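Local coordinates for protein LP04448p (Drosophila melanogaster, PDB 2QK2) that probably helps regulate microtubule growth at plus ends as the fly XMAP215-family protein Mini spindles, whose TOG domains are likely to bind tubulin, at residues K48-Y54 / G87-R91; K79-A85 / E120-I125; R193-E198 / K226-C230; G201-L206 / C230-I236. One frame throughout, in Å; residues are numbered along the deposited sequence.

Contact 1: residues K48-Y54 / G87-R91; sequences KLENGEY and GLAKR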
loop_
_atom_site.group_PDB
_atom_site.type_symbol
_atom_site.label_atom_id
_atom_site.label_comp_id
_atom_site.label_asym_id
_atom_site.label_seq_id
_atom_site.Cartn_x
_atom_site.Cartn_y
_atom_site.Cartn_z
ATOM N N LYS A 48 -12.055 2.582 -15.780
ATOM C CA LYS A 48 -12.116 4.032 -15.607
ATOM C C LYS A 48 -13.391 4.371 -14.841
ATOM O O LYS A 48 -14.501 4.112 -15.308
ATOM C CB LYS A 48 -12.115 4.730 -16.971
ATOM C CG LYS A 48 -12.024 6.244 -16.903
ATOM C CD LYS A 48 -10.680 6.696 -16.364
ATOM C CE LYS A 48 -10.573 8.214 -16.372
ATOM N NZ LYS A 48 -9.244 8.697 -15.890
ATOM N N LEU A 49 -13.229 4.957 -13.661
ATOM C CA LEU A 49 -14.372 5.284 -12.821
ATOM C C LEU A 49 -14.748 6.757 -12.796
ATOM O O LEU A 49 -13.895 7.640 -12.731
ATOM C CB LEU A 49 -14.116 4.791 -11.394
ATOM C CG LEU A 49 -13.805 3.291 -11.298
ATOM C CD1 LEU A 49 -13.447 2.910 -9.869
ATOM C CD2 LEU A 49 -15.010 2.496 -11.784
ATOM N N GLU A 50 -16.051 7.002 -12.840
ATOM C CA GLU A 50 -16.602 8.350 -12.812
ATOM C C GLU A 50 -16.472 8.941 -11.405
ATOM O O GLU A 50 -16.375 8.203 -10.419
ATOM C CB GLU A 50 -18.075 8.275 -13.213
ATOM C CG GLU A 50 -18.777 9.599 -13.406
ATOM C CD GLU A 50 -20.237 9.403 -13.774
ATOM O OE1 GLU A 50 -21.037 9.049 -12.879
ATOM O OE2 GLU A 50 -20.581 9.581 -14.961
ATOM N N ASN A 51 -16.461 10.268 -11.312
ATOM C CA ASN A 51 -16.374 10.930 -10.014
ATOM C C ASN A 51 -17.635 10.578 -9.234
ATOM O O ASN A 51 -18.658 10.259 -9.830
ATOM C CB ASN A 51 -16.308 12.446 -10.183
ATOM C CG ASN A 51 -15.090 12.889 -10.951
ATOM O OD1 ASN A 51 -13.959 12.634 -10.540
ATOM N ND2 ASN A 51 -15.313 13.558 -12.079
ATOM N N GLY A 52 -17.563 10.636 -7.910
ATOM C CA GLY A 52 -18.730 10.309 -7.108
ATOM C C GLY A 52 -18.429 10.226 -5.628
ATOM O O GLY A 52 -17.303 10.486 -5.209
ATOM N N GLU A 53 -19.436 9.868 -4.834
ATOM C CA GLU A 53 -19.266 9.747 -3.388
ATOM C C GLU A 53 -18.909 8.303 -3.045
ATOM O O GLU A 53 -19.792 7.483 -2.803
ATOM C CB GLU A 53 -20.562 10.134 -2.671
ATOM C CG GLU A 53 -21.054 11.543 -2.978
ATOM C CD GLU A 53 -20.014 12.596 -2.674
ATOM O OE1 GLU A 53 -19.440 12.553 -1.565
ATOM O OE2 GLU A 53 -19.771 13.465 -3.540
ATOM N N TYR A 54 -17.616 7.997 -3.011
ATOM C CA TYR A 54 -17.170 6.634 -2.719
ATOM C C TYR A 54 -16.923 6.363 -1.242
ATOM O O TYR A 54 -16.567 5.243 -0.860
ATOM C CB TYR A 54 -15.900 6.319 -3.519
ATOM C CG TYR A 54 -16.132 6.239 -5.010
ATOM C CD1 TYR A 54 -15.971 7.358 -5.830
ATOM C CD2 TYR A 54 -16.542 5.044 -5.599
ATOM C CE1 TYR A 54 -16.218 7.281 -7.214
ATOM C CE2 TYR A 54 -16.791 4.955 -6.962
ATOM C CZ TYR A 54 -16.627 6.072 -7.766
ATOM O OH TYR A 54 -16.875 5.965 -9.117
ATOM N N GLY A 87 -8.868 2.759 -10.349
ATOM C CA GLY A 87 -9.843 3.323 -11.266
ATOM C C GLY A 87 -10.131 4.791 -11.045
ATOM O O GLY A 87 -10.646 5.466 -11.936
ATOM N N LEU A 88 -9.798 5.278 -9.856
ATOM C CA LEU A 88 -10.024 6.669 -9.482
ATOM C C LEU A 88 -8.729 7.476 -9.554
ATOM O O LEU A 88 -8.755 8.707 -9.604
ATOM C CB LEU A 88 -10.582 6.732 -8.054
ATOM C CG LEU A 88 -12.057 7.065 -7.769
ATOM C CD1 LEU A 88 -12.937 6.802 -8.968
ATOM C CD2 LEU A 88 -12.513 6.254 -6.569
ATOM N N ALA A 89 -7.598 6.777 -9.546
ATOM C CA ALA A 89 -6.292 7.431 -9.593
ATOM C C ALA A 89 -6.242 8.532 -8.534
ATOM O O ALA A 89 -6.557 8.283 -7.373
ATOM C CB ALA A 89 -6.042 8.005 -10.986
ATOM N N LYS A 90 -5.871 9.746 -8.930
ATOM C CA LYS A 90 -5.783 10.860 -7.983
ATOM C C LYS A 90 -7.118 11.209 -7.338
ATOM O O LYS A 90 -7.147 11.844 -6.285
ATOM C CB LYS A 90 -5.217 12.106 -8.669
ATOM C CG LYS A 90 -3.822 11.919 -9.255
ATOM C CD LYS A 90 -2.761 11.759 -8.182
ATOM C CE LYS A 90 -1.394 11.523 -8.811
ATOM N NZ LYS A 90 -1.030 12.607 -9.772
ATOM N N ARG A 91 -8.221 10.811 -7.970
ATOM C CA ARG A 91 -9.546 11.084 -7.415
ATOM C C ARG A 91 -9.750 10.315 -6.106
ATOM O O ARG A 91 -10.742 10.520 -5.409
ATOM C CB ARG A 91 -10.653 10.684 -8.403
ATOM C CG ARG A 91 -11.032 11.726 -9.457
ATOM C CD ARG A 91 -10.205 11.621 -10.731
ATOM N NE ARG A 91 -10.312 10.313 -11.384
ATOM C CZ ARG A 91 -11.445 9.764 -11.822
ATOM N NH1 ARG A 91 -12.603 10.399 -11.684
ATOM N NH2 ARG A 91 -11.418 8.569 -12.402
HETATM O O HOH W 1 -8.504 7.944 -13.467
#
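Arg91 brings the edge of its guanidinium group against Leu49, and NH2 meets Leu49 O at 2.7 Å, nearly within the guanidinium plane and in the plane of the carbonyl. NH1 adds a weak second bond to the same oxygen and also reaches Asn51 OD1 at 2.9 Å. Because the Asn51 amide stands almost perpendicular to the guanidinium (86°), NH1 lies well above the amide plane although OD1 sits in the plane of the arginine group. The arginine chain curls back through bends at chi2 (89°) and chi3 (59°). In this HEAT-repeat TOG domain, the contact joins the loop between helices 29-45 and 55-67 to the C-terminal end of helix 71-88, where Gly87 O accepts Leu49 N at 3.1 Å. Leu88 fills the apolar side: CD2 lies over one face of the Tyr54 ring, 3.9 Å from its centroid, in a CH-pi contact, while CD1 presses tightly on Leu49 CB at 3.4 Å. Tyr54 OH donates to Glu50 O at 2.6 Å, which fixes the ring's far end. A methionine in place of Arg91 would probably leave Leu49 O and Asn51 OD1 without these donors. A water accepts from both Lys48 NZ and Arg91 NH2, bridging two like charges.

Contact 2: residues K79-A85 / E120-I125; sequences KCLALLA and EAIDAI
Ala82 sets its CB over the backbone of the facing helix, 3.6 Å from Ala121 CA and almost as near to Ala121 N. One turn on, Ala85 CB meets both Ala124 CB and Ile125 CG1, each at 3.8 Å, and Ala124 CB in turn rests against Ala82 O at 3.5 Å. With only methyl groups along the middle of the seam, the helix axes approach to 7.7 Å, and the CA atoms of Ala82 and Ala121 lie 3.8 Å apart. The two segments run nearly parallel, crossing at 18°, as is common for neighbouring helices stacked side by side in a HEAT-repeat array; here helix 71-88 packs on helix 112-126. Larger side chains close one flank. Leu81 CD2 and Ile125 CD1 meet at 4.0 Å, and Phe92 touches both residues. Ile125 is placed for this by CG1 lying anti to its carbonyl carbon (chi1 -66°), which carries CD1 across to the leucine, and it also packs on helix 93-105. The other flank is polar: Lys79 NZ donates to Glu120 OE1 at 2.6 Å in a salt bridge that uses the syn lone pair of the carboxylate. Lys79 starts out away from the neighbouring helix, but a bend at chi2 (64°) returns its amine to the glutamate. Were Lys79 an alanine, Glu120 would probably lose its charge partner across the seam and be freer to turn. Near the C-terminal end of the seam, a water donates to both Ala85 O and Ala124 O, linking the two helices through their carbonyls.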
loop_
_atom_site.group_PDB
_atom_site.type_symbol
_atom_site.label_atom_id
_atom_site.label_comp_id
_atom_site.label_asym_id
_atom_site.label_seq_id
_atom_site.Cartn_x
_atom_site.Cartn_y
_atom_site.Cartn_z
ATOM N N LYS A 79 -8.601 -6.684 -2.742
ATOM C CA LYS A 79 -8.519 -6.601 -4.196
ATOM C C LYS A 79 -9.452 -5.504 -4.713
ATOM O O LYS A 79 -9.054 -4.660 -5.517
ATOM C CB LYS A 79 -8.898 -7.950 -4.820
ATOM C CG LYS A 79 -8.805 -7.982 -6.337
ATOM C CD LYS A 79 -7.369 -7.791 -6.784
ATOM C CE LYS A 79 -7.229 -7.897 -8.293
ATOM N NZ LYS A 79 -5.799 -7.745 -8.704
ATOM N N CYS A 80 -10.697 -5.513 -4.248
ATOM C CA CYS A 80 -11.661 -4.496 -4.666
ATOM C C CYS A 80 -11.170 -3.085 -4.338
ATOM O O CYS A 80 -11.349 -2.163 -5.131
ATOM C CB CYS A 80 -13.014 -4.728 -3.986
ATOM S SG CYS A 80 -13.978 -6.094 -4.673
ATOM N N LEU A 81 -10.555 -2.917 -3.168
ATOM C CA LEU A 81 -10.055 -1.613 -2.756
ATOM C C LEU A 81 -8.937 -1.164 -3.699
ATOM O O LEU A 81 -8.852 0.010 -4.070
ATOM C CB LEU A 81 -9.543 -1.670 -1.314
ATOM C CG LEU A 81 -9.130 -0.337 -0.678
ATOM C CD1 LEU A 81 -10.298 0.648 -0.702
ATOM C CD2 LEU A 81 -8.679 -0.580 0.750
ATOM N N ALA A 82 -8.092 -2.112 -4.091
ATOM C CA ALA A 82 -6.990 -1.828 -5.006
ATOM C C ALA A 82 -7.534 -1.372 -6.361
ATOM O O ALA A 82 -7.079 -0.374 -6.913
ATOM C CB ALA A 82 -6.121 -3.077 -5.187
ATOM N N LEU A 83 -8.515 -2.098 -6.890
ATOM C CA LEU A 83 -9.093 -1.747 -8.183
ATOM C C LEU A 83 -9.816 -0.410 -8.109
ATOM O O LEU A 83 -9.792 0.372 -9.063
ATOM C CB LEU A 83 -10.055 -2.839 -8.661
ATOM C CG LEU A 83 -9.416 -4.209 -8.933
ATOM C CD1 LEU A 83 -10.497 -5.246 -9.200
ATOM C CD2 LEU A 83 -8.468 -4.109 -10.111
ATOM N N LEU A 84 -10.450 -0.140 -6.974
ATOM C CA LEU A 84 -11.157 1.118 -6.797
ATOM C C LEU A 84 -10.140 2.267 -6.800
ATOM O O LEU A 84 -10.337 3.288 -7.468
ATOM C CB LEU A 84 -11.937 1.106 -5.476
ATOM C CG LEU A 84 -12.709 2.376 -5.096
ATOM C CD1 LEU A 84 -13.799 2.661 -6.131
ATOM C CD2 LEU A 84 -13.324 2.198 -3.708
ATOM N N ALA A 85 -9.048 2.098 -6.058
ATOM C CA ALA A 85 -8.026 3.138 -5.990
ATOM C C ALA A 85 -7.388 3.365 -7.364
ATOM O O ALA A 85 -7.075 4.497 -7.722
ATOM C CB ALA A 85 -6.962 2.772 -4.961
ATOM N N GLU A 120 -1.322 -4.942 -3.025
ATOM C CA GLU A 120 -1.927 -4.312 -4.192
ATOM C C GLU A 120 -2.744 -3.097 -3.781
ATOM O O GLU A 120 -2.665 -2.041 -4.408
ATOM C CB GLU A 120 -2.836 -5.291 -4.929
ATOM C CG GLU A 120 -2.104 -6.331 -5.728
ATOM C CD GLU A 120 -3.058 -7.251 -6.465
ATOM O OE1 GLU A 120 -3.963 -6.733 -7.157
ATOM O OE2 GLU A 120 -2.902 -8.485 -6.356
ATOM N N ALA A 121 -3.523 -3.254 -2.717
ATOM C CA ALA A 121 -4.365 -2.172 -2.236
ATOM C C ALA A 121 -3.561 -0.978 -1.748
ATOM O O ALA A 121 -3.789 0.146 -2.197
ATOM C CB ALA A 121 -5.291 -2.670 -1.122
ATOM N N ILE A 122 -2.620 -1.202 -0.835
ATOM C CA ILE A 122 -1.854 -0.075 -0.330
ATOM C C ILE A 122 -0.992 0.571 -1.416
ATOM O O ILE A 122 -0.774 1.784 -1.395
ATOM C CB ILE A 122 -1.001 -0.465 0.915
ATOM C CG1 ILE A 122 -0.578 0.808 1.654
ATOM C CG2 ILE A 122 0.225 -1.272 0.510
ATOM C CD1 ILE A 122 -0.035 0.552 3.035
ATOM N N ASP A 123 -0.528 -0.222 -2.381
ATOM C CA ASP A 123 0.284 0.321 -3.467
ATOM C C ASP A 123 -0.559 1.231 -4.378
ATOM O O ASP A 123 -0.129 2.327 -4.753
ATOM C CB ASP A 123 0.908 -0.811 -4.300
ATOM C CG ASP A 123 2.070 -1.517 -3.576
ATOM O OD1 ASP A 123 2.423 -1.121 -2.443
ATOM O OD2 ASP A 123 2.632 -2.472 -4.150
ATOM N N ALA A 124 -1.759 0.775 -4.730
ATOM C CA ALA A 124 -2.641 1.561 -5.584
ATOM C C ALA A 124 -3.033 2.847 -4.862
ATOM O O ALA A 124 -3.114 3.909 -5.464
ATOM C CB ALA A 124 -3.887 0.747 -5.944
ATOM N N ILE A 125 -3.255 2.747 -3.559
ATOM C CA ILE A 125 -3.635 3.906 -2.769
ATOM C C ILE A 125 -2.490 4.909 -2.666
ATOM O O ILE A 125 -2.709 6.127 -2.707
ATOM C CB ILE A 125 -4.102 3.469 -1.366
ATOM C CG1 ILE A 125 -5.402 2.664 -1.501
ATOM C CG2 ILE A 125 -4.304 4.689 -0.467
ATOM C CD1 ILE A 125 -5.995 2.212 -0.187
HETATM O O HOH W 2 -4.509 5.438 -7.277
#

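Contact 3: residues R193-E198 / K226-C230; sequences RDSSAE and KIKEC
Ala197 points its methyl into the facing helix, where CB meets Lys226 CB at 4.0 Å and Ile227 CG1 at 4.1 Å. The isoleucine presents CG1 because that branch lies anti to its carbonyl carbon (chi1 -66°), and Leu185 of helix 171-185 touches both Ala197 and Ile227. Cys230, with a similar first torsion, lays its sulfur alongside the helix backbone, SG being 3.6 Å from Glu198 CA, while its CB approaches Ala197 O at 3.8 Å. Glu198 joins through its own CB, and the rest of its extended chain leads away. The small alanine and cysteine let the axes of segments 193-198 and 226-230 come within 8.5 Å at a crossing angle of -54°, an oblique packing that sets helix 221-233 across helix 190-207 near the C-terminal end of the chain. Farther out, Lys226 runs extended until chi4 (69°) turns its amine aside, crossing the Arg193 side chain at about a right angle. The arginine's end is less surely placed. Two cationic chains thus cross near Asp194, whose carboxylate probably offsets part of their repulsion. No hydrogen bond joins the two segments, so cohesion here probably comes mainly from van der Waals contact.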
loop_
_atom_site.group_PDB
_atom_site.type_symbol
_atom_site.label_atom_id
_atom_site.label_comp_id
_atom_site.label_asym_id
_atom_site.label_seq_id
_atom_site.Cartn_x
_atom_site.Cartn_y
_atom_site.Cartn_z
ATOM N N ARG A 193 14.808 -7.363 8.983
ATOM C CA ARG A 193 16.099 -6.806 8.601
ATOM C C ARG A 193 16.244 -6.760 7.079
ATOM O O ARG A 193 16.631 -5.731 6.522
ATOM C CB ARG A 193 17.246 -7.626 9.214
ATOM C CG ARG A 193 18.627 -7.247 8.678
ATOM C CD ARG A 193 19.755 -7.957 9.426
ATOM N NE ARG A 193 19.581 -9.410 9.487
ATOM C CZ ARG A 193 19.464 -10.208 8.427
ATOM N NH1 ARG A 193 19.498 -9.708 7.199
ATOM N NH2 ARG A 193 19.315 -11.515 8.598
ATOM N N ASP A 194 15.934 -7.866 6.407
ATOM C CA ASP A 194 16.042 -7.903 4.950
ATOM C C ASP A 194 15.132 -6.867 4.297
ATOM O O ASP A 194 15.525 -6.194 3.345
ATOM C CB ASP A 194 15.677 -9.286 4.399
ATOM C CG ASP A 194 16.685 -10.362 4.783
ATOM O OD1 ASP A 194 17.838 -10.017 5.133
ATOM O OD2 ASP A 194 16.319 -11.556 4.718
ATOM N N SER A 195 13.907 -6.755 4.802
ATOM C CA SER A 195 12.951 -5.797 4.256
ATOM C C SER A 195 13.461 -4.373 4.461
ATOM O O SER A 195 13.359 -3.533 3.567
ATOM C CB SER A 195 11.587 -5.982 4.924
ATOM O OG SER A 195 11.054 -7.263 4.620
ATOM N N SER A 196 14.025 -4.106 5.634
ATOM C CA SER A 196 14.555 -2.780 5.919
ATOM C C SER A 196 15.730 -2.465 4.996
ATOM O O SER A 196 15.885 -1.330 4.539
ATOM C CB SER A 196 15.010 -2.688 7.377
ATOM O OG SER A 196 13.928 -2.939 8.254
ATOM N N ALA A 197 16.561 -3.471 4.729
ATOM C CA ALA A 197 17.711 -3.284 3.849
ATOM C C ALA A 197 17.227 -2.962 2.438
ATOM O O ALA A 197 17.810 -2.121 1.751
ATOM C CB ALA A 197 18.575 -4.554 3.826
ATOM N N GLU A 198 16.163 -3.636 2.006
ATOM C CA GLU A 198 15.620 -3.405 0.668
ATOM C C GLU A 198 15.096 -1.979 0.528
ATOM O O GLU A 198 15.308 -1.327 -0.496
ATOM C CB GLU A 198 14.498 -4.399 0.360
ATOM C CG GLU A 198 14.109 -4.413 -1.113
ATOM C CD GLU A 198 13.151 -5.538 -1.461
ATOM O OE1 GLU A 198 13.179 -6.583 -0.781
ATOM O OE2 GLU A 198 12.384 -5.384 -2.430
ATOM N N LYS A 226 24.225 -5.675 2.630
ATOM C CA LYS A 226 22.866 -6.078 2.263
ATOM C C LYS A 226 22.185 -4.912 1.560
ATOM O O LYS A 226 21.550 -5.080 0.520
ATOM C CB LYS A 226 22.044 -6.435 3.500
ATOM C CG LYS A 226 22.542 -7.624 4.272
ATOM C CD LYS A 226 21.531 -8.030 5.340
ATOM C CE LYS A 226 22.067 -9.156 6.215
ATOM N NZ LYS A 226 23.188 -8.702 7.090
ATOM N N ILE A 227 22.327 -3.727 2.147
ATOM C CA ILE A 227 21.737 -2.519 1.595
ATOM C C ILE A 227 22.251 -2.252 0.181
ATOM O O ILE A 227 21.465 -1.974 -0.728
ATOM C CB ILE A 227 22.042 -1.306 2.500
ATOM C CG1 ILE A 227 21.336 -1.488 3.851
ATOM C CG2 ILE A 227 21.606 -0.004 1.818
ATOM C CD1 ILE A 227 21.700 -0.434 4.882
ATOM N N LYS A 228 23.566 -2.339 -0.012
ATOM C CA LYS A 228 24.131 -2.097 -1.341
ATOM C C LYS A 228 23.665 -3.133 -2.356
ATOM O O LYS A 228 23.462 -2.808 -3.523
ATOM C CB LYS A 228 25.662 -2.051 -1.285
ATOM C CG LYS A 228 26.223 -0.626 -1.317
ATOM C CD LYS A 228 25.544 0.273 -0.277
ATOM C CE LYS A 228 26.080 1.708 -0.297
ATOM N NZ LYS A 228 25.894 2.409 -1.603
ATOM N N GLU A 229 23.496 -4.378 -1.925
ATOM C CA GLU A 229 23.015 -5.409 -2.835
ATOM C C GLU A 229 21.637 -4.983 -3.331
ATOM O O GLU A 229 21.369 -4.954 -4.536
ATOM C CB GLU A 229 22.885 -6.750 -2.123
ATOM C CG GLU A 229 24.151 -7.564 -2.080
ATOM C CD GLU A 229 23.910 -8.950 -1.521
ATOM O OE1 GLU A 229 23.701 -9.076 -0.293
ATOM O OE2 GLU A 229 23.917 -9.911 -2.318
ATOM N N CYS A 230 20.763 -4.652 -2.385
ATOM C CA CYS A 230 19.414 -4.219 -2.715
ATOM C C CYS A 230 19.467 -2.963 -3.576
ATOM O O CYS A 230 18.706 -2.829 -4.535
ATOM C CB CYS A 230 18.623 -3.951 -1.436
ATOM S SG CYS A 230 18.325 -5.434 -0.444
#

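Contact 4: residues G201-L206 / C230-I236; sequences GTLIKL and CQEKAEI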
loop_
_atom_site.group_PDB
_atom_site.type_symbol
_atom_site.label_atom_id
_atom_site.label_comp_id
_atom_site.label_asym_id
_atom_site.label_seq_id
_atom_site.Cartn_x
_atom_site.Cartn_y
_atom_site.Cartn_z
ATOM N N GLY A 201 18.133 0.429 0.528
ATOM C CA GLY A 201 18.846 0.380 -0.737
ATOM C C GLY A 201 18.088 1.118 -1.824
ATOM O O GLY A 201 18.678 1.806 -2.663
ATOM N N THR A 202 16.765 0.982 -1.815
ATOM C CA THR A 202 15.947 1.650 -2.815
ATOM C C THR A 202 16.027 3.152 -2.576
ATOM O O THR A 202 16.085 3.940 -3.522
ATOM C CB THR A 202 14.479 1.170 -2.739
ATOM O OG1 THR A 202 14.447 -0.261 -2.834
ATOM C CG2 THR A 202 13.662 1.759 -3.884
ATOM N N LEU A 203 16.046 3.547 -1.307
ATOM C CA LEU A 203 16.135 4.956 -0.955
ATOM C C LEU A 203 17.419 5.575 -1.503
ATOM O O LEU A 203 17.409 6.711 -1.975
ATOM C CB LEU A 203 16.091 5.135 0.561
ATOM C CG LEU A 203 16.167 6.585 1.049
ATOM C CD1 LEU A 203 14.957 7.365 0.530
ATOM C CD2 LEU A 203 16.205 6.617 2.571
ATOM N N ILE A 204 18.524 4.833 -1.431
ATOM C CA ILE A 204 19.805 5.327 -1.935
ATOM C C ILE A 204 19.746 5.410 -3.461
ATOM O O ILE A 204 20.242 6.368 -4.068
ATOM C CB ILE A 204 20.982 4.396 -1.533
ATOM C CG1 ILE A 204 21.108 4.325 -0.007
ATOM C CG2 ILE A 204 22.280 4.918 -2.131
ATOM C CD1 ILE A 204 22.234 3.415 0.465
ATOM N N LYS A 205 19.138 4.398 -4.073
ATOM C CA LYS A 205 18.975 4.356 -5.522
ATOM C C LYS A 205 18.259 5.619 -6.005
ATOM O O LYS A 205 18.629 6.203 -7.020
ATOM C CB LYS A 205 18.147 3.135 -5.926
ATOM C CG LYS A 205 18.813 2.236 -6.949
ATOM C CD LYS A 205 19.025 2.941 -8.276
ATOM C CE LYS A 205 20.060 2.201 -9.123
ATOM N NZ LYS A 205 19.838 0.720 -9.180
ATOM N N LEU A 206 17.242 6.044 -5.264
ATOM C CA LEU A 206 16.467 7.223 -5.638
ATOM C C LEU A 206 17.084 8.572 -5.270
ATOM O O LEU A 206 17.078 9.498 -6.080
ATOM C CB LEU A 206 15.069 7.153 -5.013
ATOM C CG LEU A 206 14.129 8.339 -5.292
ATOM C CD1 LEU A 206 13.640 8.265 -6.732
ATOM C CD2 LEU A 206 12.946 8.309 -4.336
ATOM N N CYS A 230 20.763 -4.652 -2.385
ATOM C CA CYS A 230 19.414 -4.219 -2.715
ATOM C C CYS A 230 19.467 -2.963 -3.576
ATOM O O CYS A 230 18.706 -2.829 -4.535
ATOM C CB CYS A 230 18.623 -3.951 -1.436
ATOM S SG CYS A 230 18.325 -5.434 -0.444
ATOM N N GLN A 231 20.369 -2.046 -3.243
ATOM C CA GLN A 231 20.499 -0.815 -4.010
ATOM C C GLN A 231 20.729 -1.140 -5.482
ATOM O O GLN A 231 20.123 -0.529 -6.366
ATOM C CB GLN A 231 21.674 0.014 -3.494
ATOM C CG GLN A 231 21.806 1.380 -4.151
ATOM C CD GLN A 231 23.087 2.103 -3.752
ATOM O OE1 GLN A 231 23.538 2.013 -2.611
ATOM N NE2 GLN A 231 23.666 2.840 -4.692
ATOM N N GLU A 232 21.603 -2.109 -5.734
ATOM C CA GLU A 232 21.934 -2.511 -7.098
ATOM C C GLU A 232 20.734 -3.020 -7.873
ATOM O O GLU A 232 20.560 -2.683 -9.042
ATOM C CB GLU A 232 23.002 -3.609 -7.103
ATOM C CG GLU A 232 24.371 -3.177 -6.627
ATOM C CD GLU A 232 25.478 -4.009 -7.256
ATOM O OE1 GLU A 232 25.337 -5.252 -7.305
ATOM O OE2 GLU A 232 26.489 -3.417 -7.697
ATOM N N LYS A 233 19.917 -3.836 -7.216
ATOM C CA LYS A 233 18.741 -4.424 -7.842
ATOM C C LYS A 233 17.521 -3.511 -7.921
ATOM O O LYS A 233 16.617 -3.751 -8.717
ATOM C CB LYS A 233 18.378 -5.714 -7.113
ATOM C CG LYS A 233 19.534 -6.695 -7.059
ATOM C CD LYS A 233 19.137 -7.999 -6.400
ATOM C CE LYS A 233 20.296 -8.982 -6.403
ATOM N NZ LYS A 233 19.903 -10.296 -5.824
ATOM N N ALA A 234 17.491 -2.466 -7.104
ATOM C CA ALA A 234 16.365 -1.542 -7.111
ATOM C C ALA A 234 16.224 -0.858 -8.469
ATOM O O ALA A 234 17.220 -0.455 -9.075
ATOM C CB ALA A 234 16.542 -0.494 -6.018
ATOM N N GLU A 235 14.985 -0.731 -8.940
ATOM C CA GLU A 235 14.701 -0.079 -10.215
ATOM C C GLU A 235 13.757 1.099 -10.005
ATOM O O GLU A 235 12.592 0.904 -9.667
ATOM C CB GLU A 235 14.044 -1.057 -11.189
ATOM C CG GLU A 235 14.872 -2.280 -11.522
ATOM C CD GLU A 235 14.201 -3.164 -12.561
ATOM O OE1 GLU A 235 13.059 -3.615 -12.313
ATOM O OE2 GLU A 235 14.813 -3.406 -13.625
ATOM N N ILE A 236 14.255 2.316 -10.199
ATOM C CA ILE A 236 13.421 3.499 -10.038
ATOM C C ILE A 236 12.611 3.675 -11.316
ATOM O O ILE A 236 13.139 4.063 -12.359
ATOM C CB ILE A 236 14.264 4.757 -9.784
ATOM C CG1 ILE A 236 15.146 4.545 -8.550
ATOM C CG2 ILE A 236 13.351 5.961 -9.591
ATOM C CD1 ILE A 236 14.389 4.115 -7.305
#
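Lys205 lays its aliphatic chain along the C-terminal end of helix 221-233 and gives its amine to two carbonyls there, Ala234 O at 2.9 Å and Gln231 O at 3.1 Å. This is the closing helix pair of the HEAT-repeat TOG domain, with helix 190-207 packed against the last helix and the loop that follows it. The Gln231 carbonyl receives NZ in its own plane, whereas the donor is tilted 16° from that of Ala234. Bends at chi2 and chi4 bring the amine round to both acceptors. Since carbonyls at a helix C-terminus carry partial negative charge, the lysine probably stabilises this end electrostatically. Its methylenes are used as well: CG passes 3.7 Å from Ala234 CB.

The glutamine amide finds its polar partner to one side, OE1 accepting from Lys228 NZ, and crosses Ile204 at about a right angle so that CG2 of the isoleucine packs on the amide. Similarly, Thr202 OG1 is bonded to Glu198 O within its own helix and offers only packing to Ala234 CB. Gly201 lets the helices touch backbone to backbone: Gln231 CA makes a CA-H...O contact with Gly201 O at 3.5 Å, while that oxygen also accepts Lys205 N, and there is little space between Gly201 and the backbone of Cys230 and Gln231. Beyond the helix, Ile236 folds back over Leu206, its CD1 3.9 Å from Leu206 CB and its CG2 3.7 Å from Leu206 CD1.

Overall arrangement
The four contacts form two pairs of adjoining contacts in one all-helical TOG domain. Contacts 1 and 2 share helix 71-88, their centres about 12 Å apart, and meet where Leu84 packs on Leu49 and Tyr54; their segments alternate along the chain. Contacts 3 and 4, also interleaved, both join helix 190-207 to helix 221-233, share Cys230 and have centres about 9 Å apart, with Ile227 packing on Ile204. The second pair comes wholly after the first in sequence, and contacts 1 and 3 lie on opposite sides of the chain's centre, about 36 Å between centres. Such local, serial packing is how a HEAT-repeat array builds an elongated body, probably the platform for tubulin.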